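Local coordinates for choline binding protein PCPA (Streptococcus pneumoniae, PDB 4CP6) that is a pneumococcal vaccine antigen of the choline-binding protein family, probably held on the cell surface through choline and carrying a leucine-rich repeat domain, at residues Ser97-Ser102 with Thr119-Lys124; Glu142-Pro147 with Lys165-Ser170. All blocks are in the same frame, centred on the assembly; numbering follows the deposited sequence.

Contact 1. Residues Ser97-Ser102 with Thr119-Lys124; sequences SITIPS and TIIFDK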
ATOM      1  N   SER A  97       2.895  -8.372 -25.964  1.00 12.35           N
ATOM      2  CA  SER A  97       1.769  -8.959 -25.231  1.00 13.41           C
ATOM      3  C   SER A  97       2.075 -10.419 -25.027  1.00 15.49           C
ATOM      4  O   SER A  97       2.853 -10.995 -25.802  1.00 13.72           O
ATOM      5  CB  SER A  97       0.454  -8.799 -25.997  1.00 16.96           C
ATOM      6  OG  SER A  97       0.417  -9.649 -27.134  1.00 23.01           O
ATOM      7  N   ILE A  98       1.508 -11.029 -23.986  1.00 14.33           N
ATOM      8  CA  ILE A  98       1.723 -12.432 -23.714  1.00 12.27           C
ATOM      9  C   ILE A  98       0.375 -13.062 -23.490  1.00 15.48           C
ATOM     10  O   ILE A  98      -0.433 -12.511 -22.716  1.00 14.69           O
ATOM     11  CB  ILE A  98       2.697 -12.707 -22.531  1.00 14.10           C
ATOM     12  CG1 ILE A  98       4.128 -12.162 -22.851  1.00 14.13           C
ATOM     13  CG2 ILE A  98       2.722 -14.215 -22.198  1.00 15.22           C
ATOM     14  CD1 ILE A  98       5.113 -12.189 -21.680  1.00 15.16           C
ATOM     15  N   THR A  99       0.118 -14.191 -24.165  1.00 13.50           N
ATOM     16  CA  THR A  99      -1.102 -14.970 -24.010  1.00 13.80           C
ATOM     17  C   THR A  99      -0.800 -16.169 -23.131  1.00 15.27           C
ATOM     18  O   THR A  99       0.194 -16.883 -23.356  1.00 13.99           O
ATOM     19  CB  THR A  99      -1.667 -15.356 -25.377  1.00 16.29           C
ATOM     20  OG1 THR A  99      -2.090 -14.165 -26.034  1.00 16.88           O
ATOM     21  CG2 THR A  99      -2.839 -16.333 -25.279  1.00 16.88           C
ATOM     22  N   ILE A 100      -1.643 -16.371 -22.090  1.00 13.34           N
ATOM     23  CA  ILE A 100      -1.477 -17.441 -21.133  1.00 12.42           C
ATOM     24  C   ILE A 100      -2.479 -18.538 -21.445  1.00 15.05           C
ATOM     25  O   ILE A 100      -3.682 -18.271 -21.435  1.00 14.82           O
ATOM     26  CB  ILE A 100      -1.678 -16.878 -19.708  1.00 15.43           C
ATOM     27  CG1 ILE A 100      -0.641 -15.746 -19.446  1.00 16.40           C
ATOM     28  CG2 ILE A 100      -1.620 -17.989 -18.662  1.00 17.11           C
ATOM     29  CD1 ILE A 100      -0.593 -15.174 -17.994  1.00 18.35           C
ATOM     30  N   PRO A 101      -2.003 -19.773 -21.696  1.00 13.36           N
ATOM     31  CA  PRO A 101      -2.931 -20.862 -22.031  1.00 13.05           C
ATOM     32  C   PRO A 101      -3.719 -21.299 -20.811  1.00 14.16           C
ATOM     33  O   PRO A 101      -3.282 -21.035 -19.684  1.00 14.58           O
ATOM     34  CB  PRO A 101      -2.005 -21.973 -22.551  1.00 15.32           C
ATOM     35  CG  PRO A 101      -0.698 -21.729 -21.814  1.00 17.52           C
ATOM     36  CD  PRO A 101      -0.594 -20.226 -21.741  1.00 14.02           C
ATOM     37  N   SER A 102      -4.847 -22.009 -21.026  1.00 15.03           N
ATOM     38  CA  SER A 102      -5.691 -22.447 -19.919  0.50 14.41           C
ATOM     39  C   SER A 102      -4.991 -23.361 -18.919  1.00 17.08           C
ATOM     40  O   SER A 102      -5.334 -23.329 -17.745  1.00 17.63           O
ATOM     41  CB  SER A 102      -6.980 -23.090 -20.429  0.50 17.48           C
ATOM     42  OG  SER A 102      -6.708 -24.237 -21.213  0.50 22.06           O
ATOM     43  N   THR A 119      -0.166  -5.901 -22.417  1.00 14.19           N
ATOM     44  CA  THR A 119      -1.299  -6.691 -21.991  1.00 14.53           C
ATOM     45  C   THR A 119      -0.932  -8.145 -21.804  1.00 15.84           C
ATOM     46  O   THR A 119       0.044  -8.641 -22.382  1.00 14.58           O
ATOM     47  CB  THR A 119      -2.524  -6.510 -22.872  1.00 21.77           C
ATOM     48  OG1 THR A 119      -3.653  -7.072 -22.158  1.00 27.65           O
ATOM     49  CG2 THR A 119      -2.340  -7.103 -24.265  1.00 20.00           C
ATOM     50  N   ILE A 120      -1.694  -8.807 -20.945  1.00 14.44           N
ATOM     51  CA  ILE A 120      -1.632 -10.222 -20.657  1.00 13.85           C
ATOM     52  C   ILE A 120      -3.008 -10.706 -20.982  1.00 16.77           C
ATOM     53  O   ILE A 120      -3.994 -10.178 -20.422  1.00 16.15           O
ATOM     54  CB  ILE A 120      -1.296 -10.498 -19.171  1.00 16.29           C
ATOM     55  CG1 ILE A 120       0.074  -9.945 -18.778  1.00 17.56           C
ATOM     56  CG2 ILE A 120      -1.438 -11.982 -18.822  1.00 18.88           C
ATOM     57  CD1 ILE A 120       1.262 -10.650 -19.392  1.00 18.26           C
ATOM     58  N   ILE A 121      -3.100 -11.647 -21.924  1.00 14.84           N
ATOM     59  CA  ILE A 121      -4.372 -12.166 -22.384  1.00 14.41           C
ATOM     60  C   ILE A 121      -4.538 -13.584 -21.901  1.00 16.70           C
ATOM     61  O   ILE A 121      -3.620 -14.404 -22.038  1.00 16.92           O
ATOM     62  CB  ILE A 121      -4.413 -12.109 -23.937  1.00 18.06           C
ATOM     63  CG1 ILE A 121      -4.179 -10.669 -24.457  1.00 19.04           C
ATOM     64  CG2 ILE A 121      -5.719 -12.735 -24.500  1.00 19.26           C
ATOM     65  CD1 ILE A 121      -3.504 -10.612 -25.790  1.00 31.14           C
ATOM     66  N   PHE A 122      -5.716 -13.910 -21.374  1.00 14.30           N
ATOM     67  CA  PHE A 122      -5.980 -15.279 -20.964  1.00 14.57           C
ATOM     68  C   PHE A 122      -6.805 -15.985 -22.015  1.00 21.27           C
ATOM     69  O   PHE A 122      -7.835 -15.460 -22.462  1.00 21.07           O
ATOM     70  CB  PHE A 122      -6.730 -15.331 -19.615  1.00 15.18           C
ATOM     71  CG  PHE A 122      -5.845 -14.857 -18.498  1.00 14.49           C
ATOM     72  CD1 PHE A 122      -5.790 -13.510 -18.158  1.00 15.49           C
ATOM     73  CD2 PHE A 122      -5.044 -15.751 -17.797  1.00 15.91           C
ATOM     74  CE1 PHE A 122      -4.893 -13.054 -17.192  1.00 16.84           C
ATOM     75  CE2 PHE A 122      -4.194 -15.303 -16.789  1.00 16.52           C
ATOM     76  CZ  PHE A 122      -4.117 -13.950 -16.494  1.00 15.99           C
ATOM     77  N   ASP A 123      -6.385 -17.204 -22.382  1.00 18.21           N
ATOM     78  CA  ASP A 123      -7.191 -18.020 -23.284  1.00 18.00           C
ATOM     79  C   ASP A 123      -8.439 -18.393 -22.506  1.00 22.06           C
ATOM     80  O   ASP A 123      -8.412 -18.454 -21.270  1.00 19.00           O
ATOM     81  CB  ASP A 123      -6.462 -19.325 -23.663  1.00 19.14           C
ATOM     82  CG  ASP A 123      -5.427 -19.216 -24.760  1.00 21.61           C
ATOM     83  OD1 ASP A 123      -5.465 -18.233 -25.522  1.00 22.20           O
ATOM     84  OD2 ASP A 123      -4.627 -20.163 -24.913  1.00 23.88           O
ATOM     85  N   LYS A 124      -9.527 -18.699 -23.224  1.00 21.56           N
ATOM     86  CA  LYS A 124     -10.773 -19.112 -22.599  1.00 21.98           C
ATOM     87  C   LYS A 124     -10.551 -20.338 -21.671  1.00 21.85           C
ATOM     88  O   LYS A 124      -9.683 -21.168 -21.947  1.00 22.20           O
ATOM     89  CB  LYS A 124     -11.806 -19.444 -23.695  1.00 25.86           C
ATOM     90  CG  LYS A 124     -13.260 -19.353 -23.249  1.00 51.01           C
ATOM     91  CD  LYS A 124     -14.218 -19.653 -24.406  1.00 63.26           C
ATOM     92  CE  LYS A 124     -15.674 -19.604 -24.001  1.00 74.81           C
ATOM     93  NZ  LYS A 124     -16.078 -20.799 -23.210  1.00 84.95           N
TER
HETATM   94  O   HOH W   1      -5.978 -19.070 -19.754  1.00 17.02           O
HETATM   95  O   HOH W   2      -5.578 -22.504 -23.701  1.00 25.39           O
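Ile100 meets Ile120 and Phe122 on the face of two parallel strands that also carries Ile98, and its side chain can be followed outward atom by atom. CB lies 4.0 Å from Phe122 CD2, at the root of the contact. Of the two branches, CG2 stands 4.2 Å from Phe122 CD2. CG1, anti to the carbonyl carbon (chi1 -59°), turns instead toward Ile120, and the extended chi2 carries CD1 to a point where it touches both neighbours. There CD1 presses to 3.4 Å from Ile120 CG2, tighter than usual for two carbons, and reaches Phe122 CE2 at 3.8 Å. Beneath this packing the backbones are laced in parallel register: Ile100 N donates to Ile121 O at 2.8 Å, while Asp123 N closes the ladder on Ile100 O at 3.1 Å. On the other face Thr99 OG1 rests 3.7 Å from Ile121 CB. Beyond the strands, a water donates a hydrogen bond to Asp123 OD2 and accepts one from Ser102 N, so the carboxylate is tied to the turn. Strand 57-59 pairs with the other edge of strand 97-100, and strand 143-146 adjoins strand 119-122, its Ile144 packing against both Ile120 and Phe122.

Contact 2. Residues Glu142-Pro147 with Lys165-Ser170; sequences EEIELP and KKLTFS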
ATOM      1  N   GLU A 142      -0.625  -2.416 -19.087  1.00 13.74           N
ATOM      2  CA  GLU A 142      -1.600  -1.343 -19.171  1.00 13.80           C
ATOM      3  C   GLU A 142      -2.979  -1.825 -18.872  1.00 14.23           C
ATOM      4  O   GLU A 142      -3.771  -1.055 -18.349  1.00 15.60           O
ATOM      5  CB  GLU A 142      -1.549  -0.644 -20.537  1.00 14.89           C
ATOM      6  CG  GLU A 142      -0.181  -0.008 -20.722  1.00 20.02           C
ATOM      7  CD  GLU A 142       0.007   0.761 -22.007  1.00 33.60           C
ATOM      8  OE1 GLU A 142      -0.885   0.700 -22.882  1.00 28.43           O
ATOM      9  OE2 GLU A 142       1.071   1.404 -22.150  1.00 29.27           O
ATOM     10  N   GLU A 143      -3.298  -3.061 -19.252  1.00 13.12           N
ATOM     11  CA  GLU A 143      -4.631  -3.631 -19.066  1.00 14.63           C
ATOM     12  C   GLU A 143      -4.544  -5.117 -18.803  1.00 15.79           C
ATOM     13  O   GLU A 143      -3.772  -5.823 -19.467  1.00 15.64           O
ATOM     14  CB  GLU A 143      -5.466  -3.463 -20.364  1.00 17.35           C
ATOM     15  CG  GLU A 143      -5.958  -2.045 -20.626  1.00 32.41           C
ATOM     16  CD  GLU A 143      -7.038  -1.901 -21.685  1.00 54.96           C
ATOM     17  OE1 GLU A 143      -7.394  -2.914 -22.329  1.00 42.87           O
ATOM     18  OE2 GLU A 143      -7.532  -0.764 -21.867  1.00 57.79           O
ATOM     19  N   ILE A 144      -5.390  -5.614 -17.890  1.00 12.78           N
ATOM     20  CA  ILE A 144      -5.484  -7.042 -17.623  1.00 11.32           C
ATOM     21  C   ILE A 144      -6.853  -7.347 -17.056  1.00 13.13           C
ATOM     22  O   ILE A 144      -7.370  -6.591 -16.217  1.00 12.74           O
ATOM     23  CB  ILE A 144      -4.336  -7.559 -16.679  1.00 12.90           C
ATOM     24  CG1 ILE A 144      -4.237  -9.113 -16.660  1.00 13.49           C
ATOM     25  CG2 ILE A 144      -4.494  -6.993 -15.232  1.00 13.33           C
ATOM     26  CD1 ILE A 144      -3.006  -9.681 -15.905  1.00 13.74           C
ATOM     27  N   GLU A 145      -7.445  -8.446 -17.518  1.00 11.94           N
ATOM     28  CA  GLU A 145      -8.707  -8.945 -16.999  1.00 12.17           C
ATOM     29  C   GLU A 145      -8.383 -10.298 -16.382  1.00 13.21           C
ATOM     30  O   GLU A 145      -8.005 -11.240 -17.106  1.00 13.50           O
ATOM     31  CB  GLU A 145      -9.740  -9.112 -18.112  1.00 13.88           C
ATOM     32  CG  GLU A 145     -11.067  -9.625 -17.578  1.00 16.45           C
ATOM     33  CD  GLU A 145     -12.233  -9.654 -18.553  1.00 37.82           C
ATOM     34  OE1 GLU A 145     -12.198  -8.929 -19.575  1.00 42.78           O
ATOM     35  OE2 GLU A 145     -13.227 -10.346 -18.245  1.00 33.74           O
ATOM     36  N   LEU A 146      -8.460 -10.396 -15.031  1.00 11.87           N
ATOM     37  CA  LEU A 146      -8.087 -11.614 -14.327  1.00 11.78           C
ATOM     38  C   LEU A 146      -9.180 -12.640 -14.400  1.00 13.07           C
ATOM     39  O   LEU A 146     -10.361 -12.272 -14.287  1.00 13.76           O
ATOM     40  CB  LEU A 146      -7.635 -11.298 -12.894  1.00 11.91           C
ATOM     41  CG  LEU A 146      -6.358 -10.441 -12.867  1.00 15.31           C
ATOM     42  CD1 LEU A 146      -6.072  -9.905 -11.480  1.00 17.36           C
ATOM     43  CD2 LEU A 146      -5.142 -11.228 -13.365  1.00 13.87           C
ATOM     44  N   PRO A 147      -8.849 -13.916 -14.630  1.00 10.84           N
ATOM     45  CA  PRO A 147      -9.901 -14.920 -14.876  1.00 10.86           C
ATOM     46  C   PRO A 147     -10.664 -15.284 -13.625  1.00 13.24           C
ATOM     47  O   PRO A 147     -10.171 -15.089 -12.514  1.00 11.85           O
ATOM     48  CB  PRO A 147      -9.121 -16.122 -15.410  1.00 12.99           C
ATOM     49  CG  PRO A 147      -7.749 -15.986 -14.779  1.00 14.57           C
ATOM     50  CD  PRO A 147      -7.499 -14.487 -14.805  1.00 11.13           C
ATOM     51  N   LYS A 165      -3.749   0.853 -16.276  1.00 13.44           N
ATOM     52  CA  LYS A 165      -4.906   1.733 -16.325  1.00 13.91           C
ATOM     53  C   LYS A 165      -6.225   0.991 -16.154  1.00 16.28           C
ATOM     54  O   LYS A 165      -7.213   1.613 -15.775  1.00 17.17           O
ATOM     55  CB  LYS A 165      -4.916   2.651 -17.577  1.00 18.53           C
ATOM     56  CG  LYS A 165      -5.092   1.978 -18.929  1.00 38.57           C
ATOM     57  CD  LYS A 165      -5.513   3.014 -19.976  1.00 49.28           C
ATOM     58  CE  LYS A 165      -6.116   2.389 -21.213  1.00 62.81           C
ATOM     59  NZ  LYS A 165      -6.661   3.419 -22.143  1.00 68.92           N
ATOM     60  N   LYS A 166      -6.266  -0.299 -16.442  1.00 13.07           N
ATOM     61  CA  LYS A 166      -7.491  -1.074 -16.285  1.00 14.39           C
ATOM     62  C   LYS A 166      -7.163  -2.420 -15.693  1.00 16.48           C
ATOM     63  O   LYS A 166      -6.357  -3.151 -16.261  1.00 16.03           O
ATOM     64  CB  LYS A 166      -8.248  -1.196 -17.622  1.00 17.92           C
ATOM     65  CG  LYS A 166      -9.643  -1.811 -17.472  1.00 25.47           C
ATOM     66  CD  LYS A 166     -10.410  -1.735 -18.790  1.00 29.52           C
ATOM     67  CE  LYS A 166     -11.559  -2.710 -18.832  1.00 39.12           C
ATOM     68  NZ  LYS A 166     -12.341  -2.569 -20.088  1.00 55.84           N
ATOM     69  N   LEU A 167      -7.760  -2.744 -14.550  1.00 13.40           N
ATOM     70  CA  LEU A 167      -7.555  -4.028 -13.902  1.00 12.89           C
ATOM     71  C   LEU A 167      -8.930  -4.478 -13.515  1.00 13.98           C
ATOM     72  O   LEU A 167      -9.566  -3.831 -12.677  1.00 13.86           O
ATOM     73  CB  LEU A 167      -6.626  -3.949 -12.676  1.00 14.46           C
ATOM     74  CG  LEU A 167      -6.176  -5.384 -12.185  1.00 20.09           C
ATOM     75  CD1 LEU A 167      -4.715  -5.445 -11.820  1.00 22.96           C
ATOM     76  CD2 LEU A 167      -7.014  -5.878 -11.035  1.00 24.34           C
ATOM     77  N   THR A 168      -9.417  -5.540 -14.153  1.00 11.77           N
ATOM     78  CA  THR A 168     -10.764  -6.041 -13.899  1.00 11.62           C
ATOM     79  C   THR A 168     -10.728  -7.535 -13.631  1.00 12.27           C
ATOM     80  O   THR A 168      -9.702  -8.193 -13.825  1.00 11.72           O
ATOM     81  CB  THR A 168     -11.674  -5.770 -15.093  1.00 13.87           C
ATOM     82  OG1 THR A 168     -11.123  -6.408 -16.247  1.00 15.80           O
ATOM     83  CG2 THR A 168     -11.874  -4.282 -15.375  1.00 15.76           C
ATOM     84  N   PHE A 169     -11.856  -8.067 -13.162  1.00 12.45           N
ATOM     85  CA  PHE A 169     -12.010  -9.466 -12.800  1.00 12.54           C
ATOM     86  C   PHE A 169     -13.186 -10.004 -13.551  1.00 16.92           C
ATOM     87  O   PHE A 169     -14.266  -9.397 -13.527  1.00 16.18           O
ATOM     88  CB  PHE A 169     -12.234  -9.603 -11.273  1.00 13.95           C
ATOM     89  CG  PHE A 169     -11.182  -8.900 -10.447  1.00 14.53           C
ATOM     90  CD1 PHE A 169      -9.965  -9.519 -10.159  1.00 16.65           C
ATOM     91  CD2 PHE A 169     -11.379  -7.601 -10.012  1.00 16.46           C
ATOM     92  CE1 PHE A 169      -8.982  -8.843  -9.422  1.00 17.65           C
ATOM     93  CE2 PHE A 169     -10.397  -6.929  -9.279  1.00 19.12           C
ATOM     94  CZ  PHE A 169      -9.214  -7.562  -8.981  1.00 17.53           C
ATOM     95  N   SER A 170     -12.976 -11.108 -14.270  1.00 14.31           N
ATOM     96  CA  SER A 170     -14.026 -11.770 -15.038  1.00 14.42           C
ATOM     97  C   SER A 170     -15.229 -12.106 -14.143  1.00 16.75           C
ATOM     98  O   SER A 170     -15.101 -12.210 -12.905  1.00 15.83           O
ATOM     99  CB  SER A 170     -13.473 -13.031 -15.672  1.00 17.70           C
ATOM    100  OG  SER A 170     -12.490 -12.667 -16.633  1.00 21.07           O
TER
HETATM  101  O   HOH W   3      -9.284  -5.087 -17.766  1.00 21.55           O
HETATM  102  O   HOH W   4     -12.988  -6.618 -18.184  1.00 48.65           O
HETATM  103  O   HOH W   5     -12.488 -12.978 -12.083  1.00 25.40           O
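Glu145 reaches Ser170 because its CG lies anti to the backbone N (chi1 -180°) and the chain stays extended beyond it (chi2 172°), crossing Thr168 on the way. The serine hydroxyl OG then lies 2.9 Å from Glu145 OE2 and 3.2 Å from Leu146 O, and its one proton may serve either acceptor. Thr168 OG1, 3.5 Å from Glu145 CG, joins in through a water that also binds Glu145 OE1 weakly. At the other end of the strands Glu142 O accepts from both Lys165 N and Lys166 N, the latter in the carbonyl plane. Leu146 O receives Ser170 N at 2.9 Å in an almost straight bond. The opposite face is apolar. With Ile144 CG1 trans to N (chi1 -167°), the CG2 methyl is left facing Leu167, 3.8 Å from Leu167 CD1, the two side chains lying side by side. Leu146 runs alongside Phe169 in the same way, with Leu146 CD1 3.7 Å from Phe169 CE1. Short parallel strands, one after another across a sheet, with apolar side chains turned to one face, fit a leucine-rich repeat solenoid, here of the BspA type.

Overall arrangement
Contact 1 and contact 2 are two pairings of one parallel sheet, separated by the pairing of 119-122 with 143-146; their centres are about 12 Å apart, and they illustrate how a solenoid grows by repeating a rung. Strands 119-122 and 143-146 are the neighbours that join them, so four strands adjacent in the sheet form an unbroken ladder. Across this seam Thr119 OG1 lies 3.0 Å from Glu143 O, a probable hydrogen bond. The Phe122 ring also packs on the loop that follows strand 143-146, with Phe122 CE1 3.8 Å from Pro147 CD. In the chain contact 1 closes before contact 2 opens, and all four segments belong to one BspA-type repeat region.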